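Local coordinates for protein branched-chain alpha-ketoacid decarboxylase (Lactococcus lactis, PDB 2VBF) that probably decarboxylates branched-chain and aromatic alpha-keto acids to aldehydes, using thiamine diphosphate and a magnesium ion, at residues F264-A268 against V269-L273; R344-V347 against S348-S351. All coordinates share one frame; numbering follows the deposited sequence. Where two conformers were deposited one is given.

Contact 1 (F264-A268 against V269-L273)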
loop_
_atom_site.group_PDB
_atom_site.type_symbol
_atom_site.label_atom_id
_atom_site.label_comp_id
_atom_site.label_asym_id
_atom_site.label_seq_id
_atom_site.Cartn_x
_atom_site.Cartn_y
_atom_site.Cartn_z
ATOM N N PHE A 264 13.202 8.599 -19.155
ATOM C CA PHE A 264 12.729 7.233 -18.884
ATOM C C PHE A 264 13.803 6.327 -19.475
ATOM O O PHE A 264 13.855 6.120 -20.683
ATOM C CB PHE A 264 11.384 7.013 -19.579
ATOM C CG PHE A 264 10.721 5.670 -19.337
ATOM C CD1 PHE A 264 11.000 4.880 -18.225
ATOM C CD2 PHE A 264 9.738 5.245 -20.221
ATOM C CE1 PHE A 264 10.315 3.665 -18.023
ATOM C CE2 PHE A 264 9.056 4.044 -20.040
ATOM C CZ PHE A 264 9.348 3.248 -18.944
ATOM N N GLY A 265 14.664 5.825 -18.602
ATOM C CA GLY A 265 15.869 5.139 -19.007
ATOM C C GLY A 265 17.135 5.969 -18.869
ATOM O O GLY A 265 18.164 5.586 -19.412
ATOM N N LYS A 266 17.091 7.079 -18.122
ATOM C CA LYS A 266 18.295 7.863 -17.880
ATOM C C LYS A 266 19.356 6.975 -17.223
ATOM O O LYS A 266 19.051 6.246 -16.285
ATOM C CB LYS A 266 17.999 9.073 -16.996
ATOM C CG LYS A 266 19.211 9.963 -16.733
ATOM C CD LYS A 266 18.826 11.242 -16.001
ATOM C CE LYS A 266 20.042 12.063 -15.631
ATOM N NZ LYS A 266 20.615 12.818 -16.804
ATOM N N SER A 267 20.577 7.058 -17.750
ATOM C CA SER A 267 21.738 6.234 -17.372
ATOM C C SER A 267 21.739 4.847 -18.035
ATOM O O SER A 267 22.536 3.984 -17.656
ATOM C CB SER A 267 21.970 6.148 -15.842
ATOM O OG SER A 267 21.141 5.201 -15.182
ATOM N N ALA A 268 20.887 4.661 -19.049
ATOM C CA ALA A 268 20.964 3.489 -19.937
ATOM C C ALA A 268 22.334 3.412 -20.630
ATOM O O ALA A 268 22.727 2.365 -21.117
ATOM C CB ALA A 268 19.862 3.530 -20.978
ATOM N N VAL A 269 23.005 4.552 -20.715
ATOM C CA VAL A 269 24.408 4.640 -21.115
ATOM C C VAL A 269 25.128 5.565 -20.145
ATOM O O VAL A 269 24.490 6.350 -19.450
ATOM C CB VAL A 269 24.566 5.170 -22.548
ATOM C CG1 VAL A 269 23.852 4.232 -23.521
ATOM C CG2 VAL A 269 24.089 6.625 -22.658
ATOM N N ASP A 270 26.451 5.487 -20.122
ATOM C CA ASP A 270 27.275 6.368 -19.299
ATOM C C ASP A 270 27.260 7.767 -19.903
ATOM O O ASP A 270 27.647 7.951 -21.059
ATOM C CB ASP A 270 28.714 5.841 -19.245
ATOM C CG ASP A 270 29.534 6.492 -18.145
ATOM O OD1 ASP A 270 29.615 7.734 -18.105
ATOM O OD2 ASP A 270 30.088 5.741 -17.313
ATOM N N GLU A 271 26.811 8.748 -19.129
ATOM C CA GLU A 271 26.662 10.115 -19.620
ATOM C C GLU A 271 27.964 10.925 -19.771
ATOM O O GLU A 271 27.924 12.049 -20.278
ATOM C CB GLU A 271 25.691 10.882 -18.727
ATOM C CG GLU A 271 24.275 10.306 -18.736
ATOM C CD GLU A 271 23.250 11.262 -18.146
ATOM O OE1 GLU A 271 23.659 12.310 -17.600
ATOM O OE2 GLU A 271 22.030 10.971 -18.228
ATOM N N SER A 272 29.095 10.383 -19.330
ATOM C CA SER A 272 30.369 11.113 -19.431
ATOM C C SER A 272 30.975 10.979 -20.827
ATOM O O SER A 272 31.839 11.783 -21.207
ATOM C CB SER A 272 31.355 10.621 -18.372
ATOM O OG SER A 272 31.795 9.319 -18.674
ATOM N N LEU A 273 30.519 9.968 -21.575
ATOM C CA LEU A 273 30.945 9.740 -22.965
ATOM C C LEU A 273 30.934 11.008 -23.803
ATOM O O LEU A 273 29.991 11.794 -23.731
ATOM C CB LEU A 273 30.048 8.701 -23.634
ATOM C CG LEU A 273 30.050 7.281 -23.071
ATOM C CD1 LEU A 273 29.256 6.368 -23.971
ATOM C CD2 LEU A 273 31.473 6.785 -22.900
HETATM O O HOH W 1 21.206 8.922 -19.686
#

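Contact 2 (R344-V347 against S348-S351)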
loop_
_atom_site.group_PDB
_atom_site.type_symbol
_atom_site.label_atom_id
_atom_site.label_comp_id
_atom_site.label_asym_id
_atom_site.label_seq_id
_atom_site.Cartn_x
_atom_site.Cartn_y
_atom_site.Cartn_z
ATOM N N ARG A 344 17.947 -8.932 -26.121
ATOM C CA ARG A 344 19.255 -9.055 -25.478
ATOM C C ARG A 344 20.307 -9.539 -26.474
ATOM O O ARG A 344 21.403 -8.968 -26.567
ATOM C CB ARG A 344 19.161 -10.025 -24.298
ATOM C CG ARG A 344 20.462 -10.304 -23.550
ATOM C CD ARG A 344 20.361 -11.634 -22.823
ATOM N NE ARG A 344 21.572 -11.995 -22.092
ATOM C CZ ARG A 344 21.719 -13.123 -21.395
ATOM N NH1 ARG A 344 20.725 -14.008 -21.322
ATOM N NH2 ARG A 344 22.862 -13.366 -20.758
ATOM N N ALA A 345 19.952 -10.590 -27.214
ATOM C CA ALA A 345 20.828 -11.174 -28.238
ATOM C C ALA A 345 21.271 -10.129 -29.255
ATOM O O ALA A 345 22.457 -10.013 -29.565
ATOM C CB ALA A 345 20.124 -12.339 -28.942
ATOM N N VAL A 346 20.324 -9.345 -29.751
ATOM C CA VAL A 346 20.649 -8.365 -30.781
ATOM C C VAL A 346 21.539 -7.257 -30.213
ATOM O O VAL A 346 22.572 -6.926 -30.795
ATOM C CB VAL A 346 19.385 -7.807 -31.474
ATOM C CG1 VAL A 346 19.762 -6.732 -32.475
ATOM C CG2 VAL A 346 18.629 -8.937 -32.175
ATOM N N VAL A 347 21.175 -6.715 -29.051
ATOM C CA VAL A 347 21.951 -5.624 -28.458
ATOM C C VAL A 347 23.381 -6.056 -28.139
ATOM O O VAL A 347 24.326 -5.306 -28.386
ATOM C CB VAL A 347 21.251 -5.049 -27.204
ATOM C CG1 VAL A 347 22.135 -4.024 -26.500
ATOM C CG2 VAL A 347 19.922 -4.430 -27.604
ATOM N N SER A 348 23.543 -7.278 -27.628
ATOM C CA SER A 348 24.874 -7.784 -27.283
ATOM C C SER A 348 25.703 -8.166 -28.518
ATOM O O SER A 348 26.911 -8.373 -28.410
ATOM C CB SER A 348 24.775 -8.972 -26.320
ATOM O OG SER A 348 24.075 -10.052 -26.901
ATOM N N SER A 349 25.065 -8.247 -29.685
ATOM C CA SER A 349 25.778 -8.529 -30.935
ATOM C C SER A 349 26.236 -7.248 -31.647
ATOM O O SER A 349 26.863 -7.311 -32.708
ATOM C CB SER A 349 24.907 -9.370 -31.875
ATOM O OG SER A 349 23.740 -8.665 -32.268
ATOM N N LEU A 350 25.933 -6.085 -31.067
ATOM C CA LEU A 350 26.301 -4.813 -31.695
ATOM C C LEU A 350 27.819 -4.626 -31.800
ATOM O O LEU A 350 28.299 -4.036 -32.769
ATOM C CB LEU A 350 25.675 -3.627 -30.957
ATOM C CG LEU A 350 24.170 -3.423 -31.153
ATOM C CD1 LEU A 350 23.682 -2.273 -30.273
ATOM C CD2 LEU A 350 23.812 -3.173 -32.624
ATOM N N SER A 351 28.573 -5.122 -30.820
ATOM C CA SER A 351 30.037 -4.991 -30.867
ATOM C C SER A 351 30.727 -6.098 -31.697
ATOM O O SER A 351 31.951 -6.116 -31.803
ATOM C CB SER A 351 30.637 -4.857 -29.456
ATOM O OG SER A 351 30.603 -3.501 -29.016
HETATM O O HOH W 2 27.341 -5.362 -28.169
#

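Contact 1 (F264-A268 against V269-L273)
Lys266 and Glu271 meet within one loop, five residues apart, and their side chains cross at about a right angle. The lysine lies extended, with CG anti to the backbone N (chi1 -178°), and bends only at its last torsion, which turns NZ to the carboxylate. NZ donates to OE2 of Glu271 at 2.7 Å, on the syn lone pair, while the second bond, from NZ to Glu271 OE1 at 3.2 Å, is weak. The same OE2 also receives a water at 2.6 Å, which in turn accepts from Ser267 N at 2.8 Å, so one carboxylate oxygen ties the lysine and the backbone beside it. Beyond the loop, NZ bonds to the carbonyls of Ser408 and Ile410, and Glu271 OE1 accepts from Leu412 N. Were Lys266 an alanine, the buried carboxylate of Glu271 would probably lack its counter-charge, and those two carbonyls this donor. Val269 CG1, anti to the carbonyl carbon, lies 3.2 Å from Ala268 O; the side chain packs on Val248 of helix 245-255 and on Ile259, Thr261 and Phe276 of two strands. Those adjacent parallel strands of the central domain, 259-261 and 276-279, are joined by this loop through a type II turn, Gly265 to Ala268, and then a type I turn, Asp270 to Leu273, where Asp270 OD1 accepts from Ser272 N in an Asx turn.

Contact 2 (R344-V347 against S348-S351)
Ser348 and Ser349 both fold their hydroxyls back onto the carbonyls at the C-terminal end of helix 343-348. Each serine was deposited in two conformers, and the bonds that follow belong to the one described here. In each, OG stands between the backbone N and the carbonyl carbon (chi1 62° and 64°), a position that brings it close to the preceding turn. Ser348 OG lies 2.9 Å from Arg344 O and 3.1 Å from Ala345 O, two acceptors within reach of its single proton. Arg344 O also takes the regular helical bond from Ser348 N, at 2.9 Å. Ser349 OG makes a short bond of 2.6 Å to Val346 O, tilted 23° from the carbonyl plane. Ser349 N reaches that oxygen too, at 3.0 Å and from the same face, so in this conformer one residue grips Val346 O with two donors; the bond from Ser349 N to Ala345 O is weak. The shift of the amide to the carbonyl three residues back continues at Leu350, whose N donates to Val347 O at 3.2 Å from well above the carbonyl plane. A water donates to Val347 O and accepts from Ser351 N, bridging the next step of the chain.

The apolar side chains meet more loosely: Leu350 CD1 lies 4.4 Å from Val347 CG1, and the leucine's CB and CG lie beside Val347 O, each 3.4 Å away. Both residues turn to helix 245-255, Val347 touching Val248 and Leu350 touching Phe251, whereas Val346 packs on Glu214 and Ile217 of helix 212-227. The chemistry implies that serine hydroxyls, in this conformer, and a water probably supplement backbone amides in satisfying the last carbonyls, as the chain passes from alpha-helical to 3-10 bonding.

Overall arrangement
Contacts 1 and 2 both lie within the central domain and follow each other along the chain, with centres 18 Å apart and nearest atoms about 8 Å apart, so they do not touch. Helix 245-255 is their common neighbour: Val248 meets a valine from each. Contact 1 is buried and joins two sheet strands; contact 2 is only partly buried, farther from the centre of the chain, where a short helix ends. Their chemistry differs accordingly. In the interior, opposite charges probably compensate each other, with backbone groups of Ser408, Ile410 and Leu412 as further partners, whereas 344-351 relies on neutral hydroxyl, amide and water bonds close to its own backbone.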